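PDB 3K2D: ABC-type metal ion transport system, periplasmic component from Vibrio vulnificus, which binds methionine, probably as the substrate-binding lipoprotein of an ABC importer, and activates Toll-like receptor 2. Local coordinates for residues A[87-96]-A[166-176]; A[114-122]-A[136-144]. The protein carries 4 engineered substitutions. All coordinates share one frame; numbering follows the deposited sequence.

Contact 1 of 2, residues A[87-96]-A[166-176]. With MET (methionine), chain C.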
ATOM      1  N   TYR A  87       6.017   3.607   1.186  1.00 18.03           N
ATOM      2  CA  TYR A  87       5.271   3.938   2.385  1.00 15.78           C
ATOM      3  C   TYR A  87       5.684   2.949   3.475  1.00 15.65           C
ATOM      4  O   TYR A  87       4.990   1.974   3.742  1.00 14.95           O
ATOM      5  CB  TYR A  87       3.770   3.853   2.112  1.00 16.70           C
ATOM      6  CG  TYR A  87       3.236   4.902   1.148  1.00 17.77           C
ATOM      7  CD1 TYR A  87       3.068   6.229   1.541  1.00 16.43           C
ATOM      8  CD2 TYR A  87       2.880   4.554  -0.158  1.00 18.73           C
ATOM      9  CE1 TYR A  87       2.554   7.184   0.656  1.00 17.21           C
ATOM     10  CE2 TYR A  87       2.369   5.494  -1.049  1.00 17.00           C
ATOM     11  CZ  TYR A  87       2.205   6.803  -0.641  1.00 19.05           C
ATOM     12  OH  TYR A  87       1.675   7.716  -1.531  1.00 19.16           O
ATOM     13  N   PRO A  88       6.845   3.181   4.099  1.00 14.49           N
ATOM     14  CA  PRO A  88       7.325   2.293   5.157  1.00 15.56           C
ATOM     15  C   PRO A  88       6.217   1.959   6.157  1.00 14.75           C
ATOM     16  O   PRO A  88       5.821   2.788   6.964  1.00 16.92           O
ATOM     17  CB  PRO A  88       8.461   3.101   5.779  1.00 15.93           C
ATOM     18  CG  PRO A  88       9.036   3.814   4.581  1.00 14.79           C
ATOM     19  CD  PRO A  88       7.786   4.294   3.876  1.00 14.44           C
ATOM     20  N   ILE A  89       5.731   0.730   6.100  1.00 14.80           N
ATOM     21  CA  ILE A  89       4.655   0.295   6.975  1.00 14.89           C
ATOM     22  C   ILE A  89       5.080   0.342   8.435  1.00 15.54           C
ATOM     23  O   ILE A  89       6.254   0.162   8.755  1.00 16.29           O
ATOM     24  CB  ILE A  89       4.187  -1.138   6.593  1.00 14.91           C
ATOM     25  CG1 ILE A  89       2.789  -1.384   7.153  1.00 15.74           C
ATOM     26  CG2 ILE A  89       5.174  -2.187   7.111  1.00 12.38           C
ATOM     27  CD1 ILE A  89       1.876  -2.118   6.180  1.00 17.06           C
ATOM     28  N   ALA A  90       4.123   0.584   9.319  1.00 15.22           N
ATOM     29  CA  ALA A  90       4.432   0.659  10.735  1.00 16.14           C
ATOM     30  C   ALA A  90       3.448  -0.100  11.598  1.00 17.48           C
ATOM     31  O   ALA A  90       2.336  -0.436  11.169  1.00 16.74           O
ATOM     32  CB  ALA A  90       4.464   2.107  11.177  1.00 15.95           C
ATOM     33  N   GLY A  91       3.878  -0.373  12.825  1.00 18.14           N
ATOM     34  CA  GLY A  91       3.014  -1.040  13.777  1.00 17.80           C
ATOM     35  C   GLY A  91       2.490   0.043  14.702  1.00 17.80           C
ATOM     36  O   GLY A  91       3.269   0.844  15.213  1.00 17.99           O
ATOM     37  N   TYR A  92       1.179   0.093  14.905  1.00 18.19           N
ATOM     38  CA  TYR A  92       0.595   1.096  15.783  1.00 17.86           C
ATOM     39  C   TYR A  92      -0.047   0.446  17.004  1.00 20.19           C
ATOM     40  O   TYR A  92      -0.209  -0.778  17.056  1.00 20.26           O
ATOM     41  CB  TYR A  92      -0.451   1.919  15.038  1.00 17.40           C
ATOM     42  CG  TYR A  92       0.056   2.572  13.776  1.00 17.33           C
ATOM     43  CD1 TYR A  92       0.081   1.873  12.564  1.00 16.45           C
ATOM     44  CD2 TYR A  92       0.505   3.895  13.784  1.00 16.10           C
ATOM     45  CE1 TYR A  92       0.537   2.475  11.393  1.00 13.33           C
ATOM     46  CE2 TYR A  92       0.961   4.507  12.617  1.00 13.95           C
ATOM     47  CZ  TYR A  92       0.972   3.786  11.425  1.00 11.76           C
ATOM     48  OH  TYR A  92       1.417   4.381  10.274  1.00 10.19           O
ATOM     49  N   SER A  93      -0.423   1.270  17.981  1.00 20.93           N
ATOM     50  CA  SER A  93      -1.033   0.766  19.204  1.00 21.87           C
ATOM     51  C   SER A  93      -1.681   1.836  20.070  1.00 23.31           C
ATOM     52  O   SER A  93      -1.153   2.933  20.225  1.00 23.15           O
ATOM     53  CB  SER A  93       0.018   0.037  20.039  1.00 21.06           C
ATOM     54  OG  SER A  93      -0.509  -0.331  21.298  1.00 19.68           O
ATOM     55  N   LYS A  94      -2.824   1.501  20.651  1.00 25.53           N
ATOM     56  CA  LYS A  94      -3.526   2.421  21.535  1.00 27.68           C
ATOM     57  C   LYS A  94      -3.208   2.011  22.973  1.00 29.01           C
ATOM     58  O   LYS A  94      -3.764   2.565  23.919  1.00 31.94           O
ATOM     59  CB  LYS A  94      -5.041   2.343  21.298  1.00 27.07           C
ATOM     60  CG  LYS A  94      -5.439   2.413  19.834  1.00 32.32           C
ATOM     61  CD  LYS A  94      -6.371   3.594  19.502  1.00 35.25           C
ATOM     62  CE  LYS A  94      -7.827   3.314  19.856  1.00 36.08           C
ATOM     63  NZ  LYS A  94      -8.727   4.405  19.360  1.00 35.50           N
ATOM     64  N   GLN A  95      -2.294   1.059  23.132  1.00 29.15           N
ATOM     65  CA  GLN A  95      -1.937   0.550  24.452  1.00 30.43           C
ATOM     66  C   GLN A  95      -0.470   0.710  24.845  1.00 30.96           C
ATOM     67  O   GLN A  95      -0.151   1.160  25.953  1.00 31.70           O
ATOM     68  CB  GLN A  95      -2.300  -0.934  24.531  1.00 32.14           C
ATOM     69  CG  GLN A  95      -3.688  -1.264  24.027  1.00 36.12           C
ATOM     70  CD  GLN A  95      -4.769  -0.650  24.884  1.00 38.41           C
ATOM     71  OE1 GLN A  95      -5.956  -0.770  24.589  1.00 40.16           O
ATOM     72  NE2 GLN A  95      -4.364   0.014  25.957  1.00 40.09           N
ATOM     73  N   VAL A  96       0.429   0.306  23.954  1.00 30.46           N
ATOM     74  CA  VAL A  96       1.851   0.400  24.240  1.00 30.67           C
ATOM     75  C   VAL A  96       2.551   1.434  23.370  1.00 31.36           C
ATOM     76  O   VAL A  96       2.056   1.825  22.313  1.00 31.48           O
ATOM     77  CB  VAL A  96       2.555  -0.966  24.055  1.00 30.31           C
ATOM     78  CG1 VAL A  96       2.062  -1.948  25.096  1.00 28.71           C
ATOM     79  CG2 VAL A  96       2.299  -1.501  22.649  1.00 30.17           C
ATOM     80  N   LEU A 166      -7.201  -1.789  16.140  1.00 22.71           N
ATOM     81  CA  LEU A 166      -6.495  -1.179  17.260  1.00 23.23           C
ATOM     82  C   LEU A 166      -7.289  -1.230  18.561  1.00 26.31           C
ATOM     83  O   LEU A 166      -6.713  -1.123  19.647  1.00 28.41           O
ATOM     84  CB  LEU A 166      -6.131   0.277  16.937  1.00 18.81           C
ATOM     85  CG  LEU A 166      -5.056   0.487  15.866  1.00 17.09           C
ATOM     86  CD1 LEU A 166      -4.933   1.968  15.543  1.00 11.37           C
ATOM     87  CD2 LEU A 166      -3.712  -0.092  16.361  1.00 14.57           C
ATOM     88  N   ASP A 167      -8.603  -1.405  18.458  1.00 28.80           N
ATOM     89  CA  ASP A 167      -9.458  -1.454  19.642  1.00 30.50           C
ATOM     90  C   ASP A 167      -9.642  -2.858  20.200  1.00 30.16           C
ATOM     91  O   ASP A 167     -10.274  -3.034  21.235  1.00 30.35           O
ATOM     92  CB  ASP A 167     -10.839  -0.866  19.322  1.00 33.66           C
ATOM     93  CG  ASP A 167     -10.789   0.629  18.998  1.00 38.32           C
ATOM     94  OD1 ASP A 167     -10.340   1.430  19.854  1.00 40.08           O
ATOM     95  OD2 ASP A 167     -11.212   1.007  17.882  1.00 40.33           O
ATOM     96  N   ASP A 168      -9.078  -3.855  19.528  1.00 30.06           N
ATOM     97  CA  ASP A 168      -9.239  -5.238  19.956  1.00 29.88           C
ATOM     98  C   ASP A 168      -7.952  -5.996  20.213  1.00 29.14           C
ATOM     99  O   ASP A 168      -7.972  -7.046  20.854  1.00 30.16           O
ATOM    100  CB  ASP A 168     -10.055  -5.990  18.913  1.00 31.44           C
ATOM    101  CG  ASP A 168     -11.334  -5.271  18.563  1.00 34.58           C
ATOM    102  OD1 ASP A 168     -12.227  -5.194  19.433  1.00 35.69           O
ATOM    103  OD2 ASP A 168     -11.443  -4.768  17.424  1.00 37.88           O
ATOM    104  N   VAL A 169      -6.835  -5.482  19.713  1.00 26.65           N
ATOM    105  CA  VAL A 169      -5.562  -6.154  19.912  1.00 24.86           C
ATOM    106  C   VAL A 169      -4.555  -5.240  20.571  1.00 23.83           C
ATOM    107  O   VAL A 169      -4.802  -4.048  20.733  1.00 23.71           O
ATOM    108  CB  VAL A 169      -4.981  -6.651  18.577  1.00 25.80           C
ATOM    109  CG1 VAL A 169      -5.958  -7.610  17.919  1.00 23.88           C
ATOM    110  CG2 VAL A 169      -4.682  -5.468  17.669  1.00 24.81           C
ATOM    111  N   ALA A 170      -3.413  -5.802  20.946  1.00 22.00           N
ATOM    112  CA  ALA A 170      -2.375  -5.022  21.600  1.00 21.90           C
ATOM    113  C   ALA A 170      -1.640  -4.116  20.621  1.00 22.83           C
ATOM    114  O   ALA A 170      -1.181  -3.027  20.985  1.00 22.70           O
ATOM    115  CB  ALA A 170      -1.387  -5.951  22.284  1.00 20.67           C
ATOM    116  N   LEU A 171      -1.539  -4.556  19.373  1.00 22.47           N
ATOM    117  CA  LEU A 171      -0.822  -3.781  18.374  1.00 22.16           C
ATOM    118  C   LEU A 171      -1.140  -4.265  16.958  1.00 20.06           C
ATOM    119  O   LEU A 171      -1.325  -5.457  16.729  1.00 20.24           O
ATOM    120  CB  LEU A 171       0.681  -3.882  18.678  1.00 23.39           C
ATOM    121  CG  LEU A 171       1.715  -3.152  17.821  1.00 26.23           C
ATOM    122  CD1 LEU A 171       2.910  -2.794  18.689  1.00 26.32           C
ATOM    123  CD2 LEU A 171       2.130  -4.030  16.636  1.00 24.81           C
ATOM    124  N   SER A 172      -1.201  -3.335  16.013  1.00 19.13           N
ATOM    125  CA  SER A 172      -1.517  -3.670  14.630  1.00 17.75           C
ATOM    126  C   SER A 172      -0.600  -3.014  13.618  1.00 16.80           C
ATOM    127  O   SER A 172      -0.305  -1.828  13.710  1.00 15.80           O
ATOM    128  CB  SER A 172      -2.946  -3.245  14.291  1.00 18.73           C
ATOM    129  OG  SER A 172      -3.887  -3.788  15.193  1.00 22.90           O
ATOM    130  N   ILE A 173      -0.155  -3.802  12.646  1.00 17.09           N
ATOM    131  CA  ILE A 173       0.681  -3.294  11.569  1.00 16.02           C
ATOM    132  C   ILE A 173      -0.330  -2.915  10.491  1.00 17.22           C
ATOM    133  O   ILE A 173      -1.029  -3.772   9.952  1.00 18.81           O
ATOM    134  CB  ILE A 173       1.668  -4.377  11.079  1.00 15.06           C
ATOM    135  CG1 ILE A 173       2.742  -4.588  12.160  1.00 13.57           C
ATOM    136  CG2 ILE A 173       2.300  -3.962   9.752  1.00 11.91           C
ATOM    137  CD1 ILE A 173       3.731  -5.697  11.861  1.00 15.51           C
ATOM    138  N   ILE A 174      -0.422  -1.619  10.207  1.00 18.07           N
ATOM    139  CA  ILE A 174      -1.389  -1.099   9.250  1.00 17.63           C
ATOM    140  C   ILE A 174      -0.743  -0.389   8.073  1.00 18.64           C
ATOM    141  O   ILE A 174       0.189   0.389   8.263  1.00 20.62           O
ATOM    142  CB  ILE A 174      -2.322  -0.081   9.946  1.00 17.87           C
ATOM    143  CG1 ILE A 174      -2.893  -0.691  11.230  1.00 18.34           C
ATOM    144  CG2 ILE A 174      -3.430   0.345   9.003  1.00 14.60           C
ATOM    145  CD1 ILE A 174      -3.739   0.270  12.062  1.00 18.09           C
ATOM    146  N   ASN A 175      -1.241  -0.659   6.864  1.00 17.33           N
ATOM    147  CA  ASN A 175      -0.746  -0.002   5.655  1.00 15.50           C
ATOM    148  C   ASN A 175      -1.048   1.486   5.870  1.00 15.65           C
ATOM    149  O   ASN A 175      -2.109   1.831   6.399  1.00 15.98           O
ATOM    150  CB  ASN A 175      -1.515  -0.492   4.412  1.00 13.99           C
ATOM    151  CG  ASN A 175      -1.306  -1.972   4.123  1.00 14.00           C
ATOM    152  OD1 ASN A 175      -0.289  -2.372   3.555  1.00 16.21           O
ATOM    153  ND2 ASN A 175      -2.270  -2.792   4.516  1.00 10.71           N
ATOM    154  N   THR A 176      -0.136   2.367   5.468  1.00 14.95           N
ATOM    155  CA  THR A 176      -0.362   3.803   5.647  1.00 15.72           C
ATOM    156  C   THR A 176      -1.627   4.241   4.905  1.00 15.51           C
ATOM    157  O   THR A 176      -2.262   5.233   5.247  1.00 15.59           O
ATOM    158  CB  THR A 176       0.858   4.624   5.151  1.00 16.78           C
ATOM    159  OG1 THR A 176       2.009   4.304   5.945  1.00 13.82           O
ATOM    160  CG2 THR A 176       0.580   6.108   5.253  1.00 16.37           C
TER
HETATM  161  N   MET C 266       0.181   1.009  -0.344  1.00 11.46           N
HETATM  162  CA  MET C 266       0.618  -0.230   0.409  1.00 12.66           C
HETATM  163  C   MET C 266       1.869   0.109   1.138  1.00 13.50           C
HETATM  164  O   MET C 266       2.759   0.779   0.546  1.00 11.22           O
HETATM  165  CB  MET C 266       0.974  -1.408  -0.475  1.00 11.70           C
HETATM  166  CG  MET C 266      -0.137  -1.933  -1.268  1.00  8.93           C
HETATM  167  SD  MET C 266       0.199  -3.558  -1.847  1.00  1.00           S
HETATM  168  CE  MET C 266      -1.371  -3.628  -2.628  1.00  1.77           C
HETATM  169  OXT MET C 266       2.006  -0.306   2.298  1.00 15.33           O
HETATM  170  O   HOH W   1       2.424   1.481   4.102  1.00 12.53           O
HETATM  171  O   HOH W   2       1.745   2.594   8.046  1.00 11.87           O
HETATM  172  O   HOH W   3      -3.886  -1.059  20.248  1.00 30.34           O
HETATM  173  O   HOH W   4      -6.385  -3.251  22.918  1.00 30.22           O

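Contact 2 of 2, residues A[114-122]-A[136-144]. With MET (methionine), chain C.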
ATOM      1  N   PRO A 114      -1.162 -12.376   1.101  1.00 14.78           N
ATOM      2  CA  PRO A 114       0.187 -12.950   1.171  1.00 13.85           C
ATOM      3  C   PRO A 114       1.432 -12.069   1.160  1.00 14.12           C
ATOM      4  O   PRO A 114       2.326 -12.288   1.963  1.00 14.72           O
ATOM      5  CB  PRO A 114       0.181 -14.005   0.055  1.00 12.55           C
ATOM      6  CG  PRO A 114      -0.881 -13.554  -0.877  1.00 13.11           C
ATOM      7  CD  PRO A 114      -1.951 -13.005   0.025  1.00 14.98           C
ATOM      8  N   THR A 115       1.519 -11.076   0.285  1.00 14.76           N
ATOM      9  CA  THR A 115       2.726 -10.257   0.281  1.00 14.29           C
ATOM     10  C   THR A 115       2.795  -9.283   1.440  1.00 15.11           C
ATOM     11  O   THR A 115       3.883  -8.965   1.913  1.00 18.06           O
ATOM     12  CB  THR A 115       2.907  -9.463  -1.035  1.00 15.51           C
ATOM     13  OG1 THR A 115       1.840  -8.520  -1.189  1.00 13.15           O
ATOM     14  CG2 THR A 115       2.944 -10.420  -2.227  1.00 14.48           C
ATOM     15  N   ASN A 116       1.654  -8.798   1.908  1.00 14.98           N
ATOM     16  CA  ASN A 116       1.694  -7.876   3.034  1.00 16.37           C
ATOM     17  C   ASN A 116       1.737  -8.640   4.356  1.00 17.77           C
ATOM     18  O   ASN A 116       2.152  -8.102   5.379  1.00 19.14           O
ATOM     19  CB  ASN A 116       0.515  -6.901   2.967  1.00 16.88           C
ATOM     20  CG  ASN A 116       0.680  -5.878   1.848  1.00 16.04           C
ATOM     21  OD1 ASN A 116       1.581  -5.032   1.888  1.00 15.08           O
ATOM     22  ND2 ASN A 116      -0.173  -5.965   0.834  1.00 13.51           N
ATOM     23  N   LEU A 117       1.334  -9.908   4.325  1.00 18.36           N
ATOM     24  CA  LEU A 117       1.384 -10.748   5.521  1.00 18.00           C
ATOM     25  C   LEU A 117       2.864 -11.020   5.750  1.00 17.91           C
ATOM     26  O   LEU A 117       3.378 -10.848   6.853  1.00 17.69           O
ATOM     27  CB  LEU A 117       0.679 -12.087   5.289  1.00 18.11           C
ATOM     28  CG  LEU A 117       0.106 -12.834   6.504  1.00 19.30           C
ATOM     29  CD1 LEU A 117      -0.119 -14.272   6.104  1.00 16.25           C
ATOM     30  CD2 LEU A 117       1.028 -12.771   7.713  1.00 19.17           C
ATOM     31  N   GLY A 118       3.537 -11.439   4.679  1.00 18.38           N
ATOM     32  CA  GLY A 118       4.954 -11.743   4.745  1.00 18.98           C
ATOM     33  C   GLY A 118       5.765 -10.540   5.158  1.00 19.33           C
ATOM     34  O   GLY A 118       6.719 -10.648   5.926  1.00 20.83           O
ATOM     35  N   ARG A 119       5.379  -9.387   4.633  1.00 17.73           N
ATOM     36  CA  ARG A 119       6.043  -8.136   4.945  1.00 17.26           C
ATOM     37  C   ARG A 119       5.934  -7.849   6.449  1.00 18.92           C
ATOM     38  O   ARG A 119       6.916  -7.456   7.097  1.00 18.36           O
ATOM     39  CB  ARG A 119       5.378  -7.024   4.149  1.00 16.55           C
ATOM     40  CG  ARG A 119       5.965  -5.655   4.329  1.00 15.66           C
ATOM     41  CD  ARG A 119       5.116  -4.664   3.542  1.00 18.27           C
ATOM     42  NE  ARG A 119       5.622  -3.298   3.605  1.00 19.04           N
ATOM     43  CZ  ARG A 119       5.021  -2.259   3.038  1.00 17.35           C
ATOM     44  NH1 ARG A 119       3.895  -2.433   2.365  1.00 15.83           N
ATOM     45  NH2 ARG A 119       5.543  -1.046   3.155  1.00 16.48           N
ATOM     46  N   SER A 120       4.733  -8.054   6.998  1.00 19.18           N
ATOM     47  CA  SER A 120       4.487  -7.811   8.417  1.00 17.24           C
ATOM     48  C   SER A 120       5.299  -8.739   9.307  1.00 16.73           C
ATOM     49  O   SER A 120       5.895  -8.297  10.288  1.00 17.58           O
ATOM     50  CB  SER A 120       3.000  -7.971   8.740  1.00 17.71           C
ATOM     51  OG  SER A 120       2.220  -6.956   8.125  1.00 17.37           O
ATOM     52  N   LEU A 121       5.319 -10.025   8.969  1.00 15.95           N
ATOM     53  CA  LEU A 121       6.061 -10.990   9.761  1.00 15.18           C
ATOM     54  C   LEU A 121       7.546 -10.651   9.742  1.00 16.43           C
ATOM     55  O   LEU A 121       8.215 -10.735  10.766  1.00 16.41           O
ATOM     56  CB  LEU A 121       5.810 -12.401   9.241  1.00 13.94           C
ATOM     57  CG  LEU A 121       4.356 -12.873   9.380  1.00 15.44           C
ATOM     58  CD1 LEU A 121       4.205 -14.260   8.741  1.00 12.96           C
ATOM     59  CD2 LEU A 121       3.949 -12.903  10.860  1.00 12.36           C
ATOM     60  N   LEU A 122       8.063 -10.260   8.580  1.00 16.44           N
ATOM     61  CA  LEU A 122       9.463  -9.868   8.475  1.00 16.52           C
ATOM     62  C   LEU A 122       9.715  -8.670   9.403  1.00 16.76           C
ATOM     63  O   LEU A 122      10.721  -8.610  10.102  1.00 17.89           O
ATOM     64  CB  LEU A 122       9.802  -9.481   7.033  1.00 17.67           C
ATOM     65  CG  LEU A 122      10.011 -10.608   6.012  1.00 17.80           C
ATOM     66  CD1 LEU A 122      10.270 -10.017   4.637  1.00 13.22           C
ATOM     67  CD2 LEU A 122      11.184 -11.485   6.452  1.00 16.03           C
ATOM     68  N   VAL A 136      13.092 -18.373   4.456  1.00 44.26           N
ATOM     69  CA  VAL A 136      11.811 -17.733   4.167  1.00 41.90           C
ATOM     70  C   VAL A 136      12.018 -16.508   3.296  1.00 40.07           C
ATOM     71  O   VAL A 136      13.013 -15.798   3.447  1.00 42.01           O
ATOM     72  CB  VAL A 136      11.086 -17.300   5.452  1.00 42.16           C
ATOM     73  CG1 VAL A 136      11.717 -16.044   6.016  1.00 41.32           C
ATOM     74  CG2 VAL A 136       9.622 -17.076   5.155  1.00 43.01           C
ATOM     75  N   GLY A 137      11.081 -16.254   2.391  1.00 36.66           N
ATOM     76  CA  GLY A 137      11.212 -15.107   1.510  1.00 33.34           C
ATOM     77  C   GLY A 137      10.316 -13.928   1.850  1.00 30.70           C
ATOM     78  O   GLY A 137      10.234 -13.500   2.995  1.00 30.77           O
ATOM     79  N   LEU A 138       9.644 -13.392   0.843  1.00 28.00           N
ATOM     80  CA  LEU A 138       8.757 -12.268   1.059  1.00 26.20           C
ATOM     81  C   LEU A 138       7.340 -12.753   1.339  1.00 25.93           C
ATOM     82  O   LEU A 138       6.460 -11.956   1.653  1.00 26.32           O
ATOM     83  CB  LEU A 138       8.766 -11.344  -0.161  1.00 23.63           C
ATOM     84  CG  LEU A 138      10.083 -10.616  -0.426  1.00 23.09           C
ATOM     85  CD1 LEU A 138       9.918  -9.701  -1.616  1.00 24.58           C
ATOM     86  CD2 LEU A 138      10.482  -9.809   0.788  1.00 24.55           C
ATOM     87  N   LEU A 139       7.133 -14.065   1.258  1.00 23.79           N
ATOM     88  CA  LEU A 139       5.811 -14.637   1.481  1.00 21.66           C
ATOM     89  C   LEU A 139       5.681 -15.457   2.754  1.00 19.41           C
ATOM     90  O   LEU A 139       4.920 -16.412   2.804  1.00 18.95           O
ATOM     91  CB  LEU A 139       5.408 -15.495   0.277  1.00 22.75           C
ATOM     92  CG  LEU A 139       5.351 -14.765  -1.072  1.00 24.28           C
ATOM     93  CD1 LEU A 139       4.968 -15.738  -2.172  1.00 25.02           C
ATOM     94  CD2 LEU A 139       4.344 -13.638  -1.001  1.00 25.14           C
ATOM     95  N   ALA A 140       6.419 -15.087   3.790  1.00 19.87           N
ATOM     96  CA  ALA A 140       6.346 -15.811   5.053  1.00 19.61           C
ATOM     97  C   ALA A 140       4.910 -15.924   5.565  1.00 19.87           C
ATOM     98  O   ALA A 140       4.060 -15.089   5.251  1.00 19.62           O
ATOM     99  CB  ALA A 140       7.192 -15.108   6.095  1.00 19.97           C
ATOM    100  N   THR A 141       4.643 -16.979   6.330  1.00 19.55           N
ATOM    101  CA  THR A 141       3.333 -17.176   6.946  1.00 19.48           C
ATOM    102  C   THR A 141       3.612 -17.693   8.343  1.00 20.19           C
ATOM    103  O   THR A 141       4.770 -17.931   8.706  1.00 19.56           O
ATOM    104  CB  THR A 141       2.463 -18.214   6.218  1.00 20.10           C
ATOM    105  OG1 THR A 141       2.982 -19.529   6.454  1.00 21.44           O
ATOM    106  CG2 THR A 141       2.439 -17.937   4.737  1.00 17.91           C
ATOM    107  N   VAL A 142       2.557 -17.864   9.131  1.00 21.11           N
ATOM    108  CA  VAL A 142       2.706 -18.356  10.496  1.00 21.57           C
ATOM    109  C   VAL A 142       3.385 -19.736  10.549  1.00 19.84           C
ATOM    110  O   VAL A 142       3.952 -20.124  11.565  1.00 17.95           O
ATOM    111  CB  VAL A 142       1.333 -18.401  11.199  1.00 23.19           C
ATOM    112  CG1 VAL A 142       1.470 -18.989  12.591  1.00 25.65           C
ATOM    113  CG2 VAL A 142       0.771 -16.989  11.298  1.00 25.29           C
ATOM    114  N   ARG A 143       3.341 -20.471   9.448  1.00 19.44           N
ATOM    115  CA  ARG A 143       3.983 -21.774   9.421  1.00 20.26           C
ATOM    116  C   ARG A 143       5.485 -21.598   9.396  1.00 19.01           C
ATOM    117  O   ARG A 143       6.218 -22.543   9.661  1.00 20.17           O
ATOM    118  CB  ARG A 143       3.544 -22.597   8.200  1.00 20.62           C
ATOM    119  CG  ARG A 143       2.123 -23.131   8.288  1.00 22.56           C
ATOM    120  CD  ARG A 143       1.823 -24.103   7.155  1.00 26.39           C
ATOM    121  NE  ARG A 143       2.027 -23.493   5.843  1.00 28.61           N
ATOM    122  CZ  ARG A 143       1.188 -22.631   5.278  1.00 31.13           C
ATOM    123  NH1 ARG A 143       0.069 -22.276   5.906  1.00 29.71           N
ATOM    124  NH2 ARG A 143       1.480 -22.104   4.092  1.00 30.34           N
ATOM    125  N   ASP A 144       5.949 -20.385   9.100  1.00 17.67           N
ATOM    126  CA  ASP A 144       7.390 -20.131   9.049  1.00 16.93           C
ATOM    127  C   ASP A 144       8.014 -19.647  10.354  1.00 16.21           C
ATOM    128  O   ASP A 144       9.234 -19.455  10.428  1.00 17.23           O
ATOM    129  CB  ASP A 144       7.721 -19.135   7.938  1.00 15.18           C
ATOM    130  CG  ASP A 144       7.359 -19.660   6.574  1.00 14.97           C
ATOM    131  OD1 ASP A 144       7.804 -20.774   6.247  1.00 14.66           O
ATOM    132  OD2 ASP A 144       6.629 -18.971   5.831  1.00 16.44           O
TER
HETATM  133  N   MET C 266       0.181   1.009  -0.344  1.00 11.46           N
HETATM  134  CA  MET C 266       0.618  -0.230   0.409  1.00 12.66           C
HETATM  135  C   MET C 266       1.869   0.109   1.138  1.00 13.50           C
HETATM  136  O   MET C 266       2.759   0.779   0.546  1.00 11.22           O
HETATM  137  CB  MET C 266       0.974  -1.408  -0.475  1.00 11.70           C
HETATM  138  CG  MET C 266      -0.137  -1.933  -1.268  1.00  8.93           C
HETATM  139  SD  MET C 266       0.199  -3.558  -1.847  1.00  1.00           S
HETATM  140  CE  MET C 266      -1.371  -3.628  -2.628  1.00  1.77           C
HETATM  141  OXT MET C 266       2.006  -0.306   2.298  1.00 15.33           O
HETATM  142  O   HOH W   5       2.345 -14.930   2.949  1.00 20.87           O
HETATM  143  O   HOH W   6       6.539  -9.344   0.926  1.00 15.53           O

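Contact 1 of 2, residues A[87-96]-A[166-176]
With CG anti to its carbonyl carbon (chi1 -55°), Tyr92 lays its ring across the Ile174 side chain at about a right angle, CD1 4.1 Å from Ile174 CB. Ile174 O lies at the edge of that ring, in its plane. The same edge meets a water that binds Tyr92 OH and Thr176 OG1 and donates to Ile174 O at 2.7 Å. At the other end of the pairing Ser93 turns OG away from its backbone N (chi1 173°) and donates to Ala170 O at 2.8 Å. That hydroxyl also accepts from the backbone N of Gln95 and Val96, an ST turn and ST motif that fix the chain as it leaves the strand. Between these points strands 90-92 and 171-174 run antiparallel within the mixed sheet of one lobe of a periplasmic-binding-protein fold. Tyr92 and Ser172 form a hydrogen-bonded pair, the Tyr92 N to Ser172 O bond being 2.7 Å long and nearly straight at 174°. Ile89 CG1 packs on Ile173 CG2 at 3.7 Å, and helix 114-126 covers both side chains. At the exposed margin Lys94 NZ makes a salt bridge to Asp167 OD1 at 3.4 Å.

Contact 2 of 2, residues A[114-122]-A[136-144]
Arg119, whose backbone N passes 4.1 Å from Leu138 O, brings its guanidinium up to the ligand: the methionine carboxylate carbon and Asn116 OD1 both lie at its edge, in plane, and Tyr200 makes a cation-pi contact with it. An extended chain from CG to NE gives the reach for NH1 to bond methionine OXT at 2.8 Å, while NE forms a salt bridge with Glu194. In the loop, the other guanidinium, of Arg143, has Thr141 OG1 over the centre of one face. Thr141 OG1 also accepts from Arg143 N in an ST turn, and Thr141 N donates to Asp144 OD2.

Where helix and loop come closest, Gly118 has no side chain and its CA makes CH···O contacts with Leu138 O at 3.4 Å and with Ala140 O. A water adds to the join by donating to Thr115 O and, at 2.7 Å, to Leu138 O. Leucines pack along the seam: Leu122 CD1 meets Leu138 CD2 at 3.9 Å, Leu121 CD1 rests against the Thr141 backbone, and Thr115 CG2 runs beside Leu139 CD2 at 3.7 Å. Around this, Leu117 and Ser120 pack on strand 107-111, Leu117 and Val142 touch Glu156 of strand 153-157, and Pro114, Thr115 and Leu139 lean on helix 64-74.

Contact 2 is nested in the loop that contact 1 closes, and their centres are about 17 Å apart. Helix 114-126 is the go-between: Ser120 OG lies 3.4 Å from Ile173 CG2 of the strand pair, and Arg119 NH2 comes within 3.1 Å of Tyr87 O. Both contacts supply pocket residues: Tyr87 and Asn175 from contact 1, and from contact 2 Asn116 and Arg119 of the helix, while the loop 136-144 lies away from the ligand. From contact 1 a water donates to methionine OXT at 2.6 Å while also bonded to Tyr87 O and Thr176 N; Arg119 meets the same oxygen directly. Asn116 ND2, at 3.6 Å from the ligand SD, lies toward its thioether end. Asn202 and Thr177 add further hydrogen bonds.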